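Local structure of ofchtiv-allosamidin (Ostrinia furnacalis, 6JMB) at residues A[330-335]-A[368-373]; A[76-81]-A[116-121]; A[191-196]-A[248-253]. The protein probably hydrolyses chitin as a group IV insect chitinase of glycosyl hydrolase family 18, and binds the inhibitor allosamidin in its active-site cleft. All blocks are in the same frame, centred on the assembly; numbering follows the deposited sequence.

Overall arrangement
The three contacts sample different parts of one TIM barrel. Contact 3 lies at the sugar-binding cleft, where residues 191-196 and 248-253 hold the allosamizoline unit of the inhibitor. Contact 2 joins the adjacent parallel strands 77-83 and 120-124; its centre is about 25 Å from that of contact 3, and the side chain of Leu79 lies about 10 Å from allosamizoline. Contact 1 belongs to the outer helical layer, its centre about 19 Å from that of contact 3 and about 25 Å from that of contact 2. Contacts 1 and 3 touch by packing, Lys330 CE lying 4.3 Å from Pro248 CD, whereas contact 2 stays about 10 Å from both at the nearest atoms.

Contact 1: A[330-335]-A[368-373]; sequences KVEYAN and NTVLAE
Val331 and Val370 both carry chi1 close to 180°, a rotation that puts CG1 opposite the backbone N and sends it across the gap between their helices. The two CG1 methyls meet at 3.6 Å, and Val331 CG1 also lies 3.7 Å from Leu371 CD2, at the end of a leucine whose CB starts off to the side but whose tip swings in. Branched, compact valines suit a place where the axes approach to 9.3 Å and cross at -29°. Glu332 crosses Val370 at about a right angle, its CG against CG1, leaving its carboxylate beyond the apolar patch.

Asn335 supplies the polar half. Its ND2 donates to Val370 O at 3.1 Å; the acceptor lies close to the amide plane of Asn335, while ND2 stands about 50° out of the carbonyl plane of Val370, so no lone pair is met squarely. The same nitrogen also bonds Ser375 O, while OD1 receives a water that bridges to Leu371 O. One amide thus serves carbonyls at the C-terminal end of helix 362-373, where the next helical N-H groups run out. A leucine in its place would probably leave Val370 O and Ser375 O without this donor, and the bridging water without one of its acceptors.

The contact joins two helices of the outer layer of the TIM barrel, with their N-to-C directions roughly aligned. Beneath them, Val331, Ala334 and Leu371 all rest on Ile342 of strand 341-345, and Leu371 reaches Val6 of strand 5-11, so the pair straddles two adjacent barrel strands.

Contact 2: A[76-81]-A[116-121]; sequences LKTLVA and YNFDGL
Val80 stands almost upright on the Phe118 ring: its CB lies 3.6 Å from the ring centroid and only 6° off the ring normal, a CH-pi contact over the face, with the two side chains crossing at about a right angle. Phe118 also turns an edge to the backbone, CD1 lying 3.5 Å from Thr78 O. A flat aromatic fits here because it can cover a beta-branched neighbour with its face while its rim follows the strand.

Asp119 comes at Thr78 obliquely, and its OD2 takes two bonds from that one residue. Thr78 N reaches it at 2.8 Å along the anti lone pair, nearly straight at 172°, whereas Thr78 OG1 meets it at 3.1 Å from above the carboxylate plane. The threonine hydroxyl can join in because chi1 of 59° holds OG1 between the backbone N and the carbonyl carbon, beside the amide already bound. Lys70 adds a salt bridge to the same oxygen. In return, Asp119 N donates to Thr78 O at 2.6 Å, and farther on Val80 N bonds Gly120 O in the parallel ladder.

Gly120 is bare for good reason. A CB there would come 3.1 Å from Leu79 CD2 and would also press on the carbonyl O of Asp119. Its buried N has no hydrogen-bonding partner.

Helix 99-116 ends in a Schellman motif at Asn117 and leads into strand 120-124; strand 77-83, earlier in the chain, lies between that strand and strand 35-43. Val80, Phe118 and Leu121 all pack against Ile113 of that helix, and Phe118 also against Thr67 of helix 62-67.

Contact 3: A[191-196]-A[248-253]; sequences MTYDMH and PFYGRT. With AMI (allosamizoline), chain C.
Tyr193 and Asp194 face Pro248, Tyr250 and Arg252 in the cleft of a family 18 TIM barrel, where the inhibitor's allosamizoline is bound. The Tyr193 side chain traces the site from wall to ligand. Its CB packs 3.9 Å from Pro248 CB, the proline offering a compact apolar surface. With chi1 at 38°, CG sits between the backbone N and the carbonyl carbon, and the ring passes along Pro248: CD2 lies by Pro248 N, while CD1 comes 3.2 Å from Tyr250 OH. Met191 C covers one ring face. Farther out, CE1 approaches O7 of allosamizoline near the ring plane. Tyr193 OH lies 3.0 Å from allosamizoline C9 and gives O7 only a weak hydrogen bond. A tyrosine suits this place because its apolar ring can pack on the wall and still end in a polar group. Met191 sets its sulfur beside ligand C7, in the group that in family 18 chitinases is taken to resemble the oxazolinium intermediate.

Next to Tyr193 in the chain, Asp194 has a left-handed backbone, and its two oxygens divide the work. OD1 accepts three bonds: from Tyr250 OH at 2.6 Å, from Arg252 NE at 2.9 Å and from Arg252 NH2 at 2.8 Å. Arg252 makes a side-on salt bridge, NE and NH2 both reaching OD1, which lies in the guanidinium plane although the carboxylate is turned 60° from it. Thus fixed, the carboxylate presents its other oxygen to the ligand: hydroxyl O6 of allosamizoline donates to Asp194 OD2 at 2.7 Å.

Contact 1: A[330-335]-A[368-373]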
# COMPACT_ATOMS: atom_id res chain seq x y z
N LYS A 330 -10.27 -6.14 -9.73
CA LYS A 330 -8.89 -6.34 -9.31
C LYS A 330 -8.69 -7.71 -8.67
O LYS A 330 -7.70 -8.39 -8.96
CB LYS A 330 -8.49 -5.23 -8.33
CG LYS A 330 -8.08 -3.92 -9.01
CD LYS A 330 -8.01 -2.75 -8.03
CE LYS A 330 -7.36 -1.51 -8.65
NZ LYS A 330 -8.22 -0.89 -9.71
N VAL A 331 -9.62 -8.13 -7.81
CA VAL A 331 -9.43 -9.41 -7.14
C VAL A 331 -9.66 -10.56 -8.11
O VAL A 331 -8.98 -11.60 -8.03
CB VAL A 331 -10.31 -9.51 -5.88
CG1 VAL A 331 -10.05 -10.82 -5.15
CG2 VAL A 331 -10.02 -8.33 -4.95
N GLU A 332 -10.58 -10.39 -9.06
CA GLU A 332 -10.75 -11.40 -10.11
C GLU A 332 -9.48 -11.56 -10.94
O GLU A 332 -9.09 -12.68 -11.29
CB GLU A 332 -11.97 -11.06 -10.98
CG GLU A 332 -13.28 -11.33 -10.25
CD GLU A 332 -14.50 -10.82 -10.97
OE1 GLU A 332 -14.36 -10.02 -11.93
OE2 GLU A 332 -15.62 -11.21 -10.58
N TYR A 333 -8.81 -10.44 -11.24
CA TYR A 333 -7.53 -10.50 -11.93
C TYR A 333 -6.51 -11.29 -11.11
O TYR A 333 -5.81 -12.16 -11.64
CB TYR A 333 -7.03 -9.08 -12.21
CG TYR A 333 -5.66 -9.04 -12.84
CD1 TYR A 333 -4.52 -9.01 -12.05
CD2 TYR A 333 -5.51 -9.05 -14.22
CE1 TYR A 333 -3.26 -9.00 -12.62
CE2 TYR A 333 -4.24 -9.04 -14.79
CZ TYR A 333 -3.13 -9.01 -13.98
OH TYR A 333 -1.86 -9.01 -14.54
N ALA A 334 -6.40 -10.99 -9.81
CA ALA A 334 -5.47 -11.70 -8.95
C ALA A 334 -5.78 -13.19 -8.91
O ALA A 334 -4.87 -14.03 -8.98
CB ALA A 334 -5.49 -11.10 -7.55
N ASN A 335 -7.07 -13.54 -8.81
CA ASN A 335 -7.46 -14.95 -8.84
C ASN A 335 -7.04 -15.60 -10.15
O ASN A 335 -6.57 -16.75 -10.15
CB ASN A 335 -8.98 -15.07 -8.67
CG ASN A 335 -9.43 -14.87 -7.24
OD1 ASN A 335 -8.64 -14.95 -6.31
ND2 ASN A 335 -10.73 -14.64 -7.07
N ASN A 368 -12.50 -9.96 0.59
CA ASN A 368 -12.65 -11.27 1.24
C ASN A 368 -13.63 -12.15 0.47
O ASN A 368 -13.38 -13.35 0.30
CB ASN A 368 -13.11 -11.07 2.69
CG ASN A 368 -11.95 -10.74 3.62
OD1 ASN A 368 -11.34 -11.63 4.20
ND2 ASN A 368 -11.66 -9.46 3.77
N THR A 369 -14.73 -11.57 0.00
CA THR A 369 -15.75 -12.33 -0.71
C THR A 369 -15.22 -12.87 -2.03
O THR A 369 -15.40 -14.05 -2.34
CB THR A 369 -16.97 -11.42 -0.94
OG1 THR A 369 -17.60 -11.15 0.31
CG2 THR A 369 -17.96 -12.08 -1.88
N VAL A 370 -14.55 -12.02 -2.81
CA VAL A 370 -14.09 -12.47 -4.12
C VAL A 370 -12.95 -13.48 -4.00
O VAL A 370 -12.85 -14.40 -4.82
CB VAL A 370 -13.75 -11.26 -5.00
CG1 VAL A 370 -13.27 -11.71 -6.38
CG2 VAL A 370 -14.97 -10.36 -5.14
N LEU A 371 -12.08 -13.33 -2.99
CA LEU A 371 -11.06 -14.35 -2.76
C LEU A 371 -11.68 -15.68 -2.35
O LEU A 371 -11.24 -16.74 -2.80
CB LEU A 371 -10.06 -13.88 -1.70
CG LEU A 371 -9.06 -12.82 -2.14
CD1 LEU A 371 -8.25 -12.36 -0.94
CD2 LEU A 371 -8.13 -13.37 -3.21
N ALA A 372 -12.68 -15.64 -1.48
CA ALA A 372 -13.31 -16.88 -1.03
C ALA A 372 -14.05 -17.57 -2.17
O ALA A 372 -14.01 -18.80 -2.30
CB ALA A 372 -14.26 -16.61 0.13
N GLU A 373 -14.73 -16.79 -3.02
CA GLU A 373 -15.52 -17.38 -4.10
C GLU A 373 -14.65 -17.90 -5.24
O GLU A 373 -15.09 -18.79 -5.97
CB GLU A 373 -16.55 -16.36 -4.60
CG GLU A 373 -17.55 -15.99 -3.51
CD GLU A 373 -18.56 -14.94 -3.94
OE1 GLU A 373 -18.45 -14.43 -5.08
OE2 GLU A 373 -19.46 -14.64 -3.14
O HOH W 1 -9.36 -17.30 -4.65

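Contact 2: A[76-81]-A[116-121]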
# COMPACT_ATOMS: atom_id res chain seq x y z
N LEU A 76 -4.77 -14.53 13.40
CA LEU A 76 -4.27 -13.31 12.78
C LEU A 76 -2.77 -13.18 13.00
O LEU A 76 -2.25 -13.46 14.09
CB LEU A 76 -4.97 -12.11 13.41
CG LEU A 76 -4.55 -10.71 12.95
CD1 LEU A 76 -4.99 -10.48 11.51
CD2 LEU A 76 -5.12 -9.66 13.87
N LYS A 77 -2.06 -12.74 11.97
CA LYS A 77 -0.66 -12.37 12.08
C LYS A 77 -0.58 -10.85 12.10
O LYS A 77 -1.20 -10.19 11.26
CB LYS A 77 0.15 -12.94 10.92
CG LYS A 77 0.15 -14.47 10.85
CD LYS A 77 0.72 -15.08 12.12
CE LYS A 77 0.94 -16.57 11.98
NZ LYS A 77 1.73 -17.12 13.13
N THR A 78 0.17 -10.30 13.06
CA THR A 78 0.31 -8.86 13.21
C THR A 78 1.78 -8.49 13.05
O THR A 78 2.61 -8.85 13.89
CB THR A 78 -0.20 -8.39 14.58
OG1 THR A 78 0.53 -9.05 15.62
CG2 THR A 78 -1.68 -8.66 14.74
N LEU A 79 2.08 -7.72 12.01
CA LEU A 79 3.43 -7.30 11.68
C LEU A 79 3.59 -5.81 11.94
O LEU A 79 2.62 -5.06 11.99
CB LEU A 79 3.75 -7.57 10.21
CG LEU A 79 3.45 -8.96 9.63
CD1 LEU A 79 4.00 -9.05 8.22
CD2 LEU A 79 4.04 -10.05 10.51
N VAL A 80 4.84 -5.39 12.08
CA VAL A 80 5.18 -3.97 12.17
C VAL A 80 5.95 -3.61 10.90
O VAL A 80 6.81 -4.38 10.44
CB VAL A 80 5.95 -3.64 13.46
CG1 VAL A 80 7.35 -4.30 13.48
CG2 VAL A 80 6.04 -2.15 13.67
N ALA A 81 5.60 -2.47 10.30
CA ALA A 81 6.23 -2.02 9.06
C ALA A 81 7.23 -0.91 9.36
O ALA A 81 6.90 0.07 10.04
CB ALA A 81 5.19 -1.51 8.07
N TYR A 116 6.58 -6.18 21.99
CA TYR A 116 5.22 -5.74 21.70
C TYR A 116 4.36 -6.84 21.12
O TYR A 116 3.19 -6.59 20.80
CB TYR A 116 5.24 -4.49 20.80
CG TYR A 116 5.96 -3.33 21.45
CD1 TYR A 116 5.52 -2.79 22.65
CD2 TYR A 116 7.10 -2.78 20.87
CE1 TYR A 116 6.19 -1.74 23.25
CE2 TYR A 116 7.78 -1.73 21.46
CZ TYR A 116 7.32 -1.21 22.66
OH TYR A 116 7.98 -0.16 23.26
N ASN A 117 4.90 -8.05 20.98
CA ASN A 117 4.16 -9.24 20.54
C ASN A 117 3.74 -9.18 19.06
O ASN A 117 2.68 -9.70 18.69
CB ASN A 117 2.96 -9.56 21.44
CG ASN A 117 2.49 -10.98 21.29
OD1 ASN A 117 3.30 -11.89 21.07
ND2 ASN A 117 1.18 -11.19 21.38
N PHE A 118 4.57 -8.57 18.22
CA PHE A 118 4.37 -8.68 16.78
C PHE A 118 4.82 -10.05 16.29
O PHE A 118 5.59 -10.76 16.95
CB PHE A 118 5.17 -7.59 16.05
CG PHE A 118 4.56 -6.21 16.16
CD1 PHE A 118 3.47 -5.85 15.38
CD2 PHE A 118 5.10 -5.27 17.03
CE1 PHE A 118 2.92 -4.59 15.47
CE2 PHE A 118 4.55 -3.99 17.13
CZ PHE A 118 3.46 -3.65 16.35
N ASP A 119 4.35 -10.43 15.10
CA ASP A 119 4.69 -11.71 14.51
C ASP A 119 5.73 -11.61 13.41
O ASP A 119 6.08 -12.63 12.81
CB ASP A 119 3.43 -12.39 13.97
CG ASP A 119 2.41 -12.61 15.04
OD1 ASP A 119 2.66 -13.44 15.93
OD2 ASP A 119 1.36 -11.93 15.01
N GLY A 120 6.23 -10.42 13.14
CA GLY A 120 7.24 -10.25 12.11
C GLY A 120 7.37 -8.81 11.69
O GLY A 120 6.76 -7.91 12.27
N LEU A 121 8.18 -8.61 10.66
CA LEU A 121 8.59 -7.30 10.18
C LEU A 121 8.27 -7.18 8.69
O LEU A 121 8.54 -8.11 7.92
CB LEU A 121 10.10 -7.12 10.35
CG LEU A 121 10.70 -5.81 9.84
CD1 LEU A 121 10.24 -4.64 10.70
CD2 LEU A 121 12.22 -5.88 9.80

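Contact 3: A[191-196]-A[248-253]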
# COMPACT_ATOMS: atom_id res chain seq x y z
N MET A 191 3.17 -2.76 -4.60
CA MET A 191 2.35 -1.56 -4.40
C MET A 191 1.77 -1.09 -5.74
O MET A 191 2.18 -0.08 -6.32
CB MET A 191 3.15 -0.47 -3.70
CG MET A 191 3.52 -0.83 -2.27
SD MET A 191 4.27 0.54 -1.37
CE MET A 191 5.93 0.52 -2.05
N THR A 192 0.78 -1.85 -6.22
CA THR A 192 0.14 -1.62 -7.51
C THR A 192 -0.92 -0.51 -7.42
O THR A 192 -2.12 -0.71 -7.63
CB THR A 192 -0.41 -2.94 -8.07
OG1 THR A 192 -0.90 -3.76 -6.99
CG2 THR A 192 0.68 -3.70 -8.81
N TYR A 193 -0.43 0.68 -7.11
CA TYR A 193 -1.22 1.90 -7.04
C TYR A 193 -0.23 3.06 -7.09
O TYR A 193 0.97 2.85 -7.27
CB TYR A 193 -2.14 1.93 -5.81
CG TYR A 193 -1.52 1.34 -4.56
CD1 TYR A 193 -0.51 2.00 -3.88
CD2 TYR A 193 -1.95 0.12 -4.07
CE1 TYR A 193 0.06 1.46 -2.74
CE2 TYR A 193 -1.39 -0.43 -2.93
CZ TYR A 193 -0.39 0.25 -2.28
OH TYR A 193 0.18 -0.30 -1.14
N ASP A 194 -0.74 4.29 -6.95
CA ASP A 194 0.08 5.48 -7.21
C ASP A 194 0.67 5.45 -8.62
O ASP A 194 1.74 6.01 -8.88
CB ASP A 194 1.18 5.67 -6.17
CG ASP A 194 0.65 5.69 -4.76
OD1 ASP A 194 -0.41 6.31 -4.54
OD2 ASP A 194 1.30 5.10 -3.88
N MET A 195 -0.04 4.80 -9.54
CA MET A 195 0.42 4.71 -10.92
C MET A 195 0.45 6.08 -11.56
O MET A 195 1.35 6.39 -12.35
CB MET A 195 -0.50 3.78 -11.69
CG MET A 195 -0.49 2.35 -11.19
SD MET A 195 0.98 1.50 -11.78
CE MET A 195 0.86 -0.05 -10.89
N HIS A 196 -0.54 6.91 -11.22
CA HIS A 196 -0.64 8.29 -11.64
C HIS A 196 -1.19 9.09 -10.47
O HIS A 196 -1.82 8.55 -9.56
CB HIS A 196 -1.55 8.41 -12.86
CG HIS A 196 -1.05 7.64 -14.03
ND1 HIS A 196 0.06 8.03 -14.75
CD2 HIS A 196 -1.45 6.45 -14.56
CE1 HIS A 196 0.30 7.14 -15.70
NE2 HIS A 196 -0.60 6.18 -15.60
N PRO A 248 -5.66 0.04 -3.61
CA PRO A 248 -5.79 1.26 -2.81
C PRO A 248 -7.20 1.46 -2.25
O PRO A 248 -8.19 1.24 -2.95
CB PRO A 248 -5.47 2.36 -3.82
CG PRO A 248 -6.05 1.82 -5.12
CD PRO A 248 -5.90 0.30 -5.05
N PHE A 249 -7.29 1.92 -1.00
CA PHE A 249 -8.55 2.35 -0.40
C PHE A 249 -8.68 3.86 -0.41
O PHE A 249 -9.41 4.43 0.41
CB PHE A 249 -8.68 1.81 1.03
CG PHE A 249 -9.08 0.36 1.13
CD1 PHE A 249 -8.98 -0.52 0.06
CD2 PHE A 249 -9.57 -0.12 2.33
CE1 PHE A 249 -9.35 -1.86 0.19
CE2 PHE A 249 -9.94 -1.45 2.48
CZ PHE A 249 -9.84 -2.32 1.41
N TYR A 250 -7.94 4.53 -1.29
CA TYR A 250 -7.96 5.97 -1.43
C TYR A 250 -7.92 6.28 -2.91
O TYR A 250 -7.58 5.42 -3.73
CB TYR A 250 -6.75 6.62 -0.72
CG TYR A 250 -5.44 6.15 -1.32
CD1 TYR A 250 -4.88 4.94 -0.94
CD2 TYR A 250 -4.78 6.90 -2.28
CE1 TYR A 250 -3.71 4.48 -1.50
CE2 TYR A 250 -3.60 6.46 -2.85
CZ TYR A 250 -3.07 5.24 -2.45
OH TYR A 250 -1.89 4.77 -3.00
N GLY A 251 -8.27 7.51 -3.25
CA GLY A 251 -8.17 8.01 -4.60
C GLY A 251 -7.24 9.21 -4.65
O GLY A 251 -6.76 9.70 -3.62
N ARG A 252 -6.98 9.68 -5.87
CA ARG A 252 -6.12 10.84 -6.08
C ARG A 252 -6.88 11.90 -6.88
O ARG A 252 -7.73 11.57 -7.72
CB ARG A 252 -4.79 10.44 -6.74
CG ARG A 252 -3.97 9.55 -5.82
CD ARG A 252 -2.52 9.39 -6.29
NE ARG A 252 -1.71 8.79 -5.23
CZ ARG A 252 -1.23 9.46 -4.18
NH1 ARG A 252 -1.45 10.76 -4.07
NH2 ARG A 252 -0.51 8.83 -3.25
N THR A 253 -6.59 13.17 -6.58
CA THR A 253 -7.42 14.27 -7.02
C THR A 253 -6.60 15.31 -7.77
O THR A 253 -5.43 15.56 -7.45
CB THR A 253 -8.16 14.94 -5.84
OG1 THR A 253 -7.23 15.71 -5.08
CG2 THR A 253 -8.81 13.89 -4.93
C1 AMI C . 2.37 3.43 0.36
C2 AMI C . 3.59 3.68 1.33
C3 AMI C . 3.08 4.64 2.29
C4 AMI C . 2.03 5.50 1.47
C5 AMI C . 1.29 4.45 0.79
C6 AMI C . 0.45 4.98 -0.43
C7 AMI C . 2.88 1.59 1.50
C8 AMI C . 3.90 -0.35 2.79
C9 AMI C . 1.75 -0.70 1.44
N2 AMI C . 3.87 2.52 1.86
N7 AMI C . 2.85 0.18 1.91
O3 AMI C . 4.14 5.41 2.86
O4 AMI C . 1.11 6.23 2.27
O6 AMI C . 1.31 5.69 -1.29
O7 AMI C . 1.92 2.09 0.68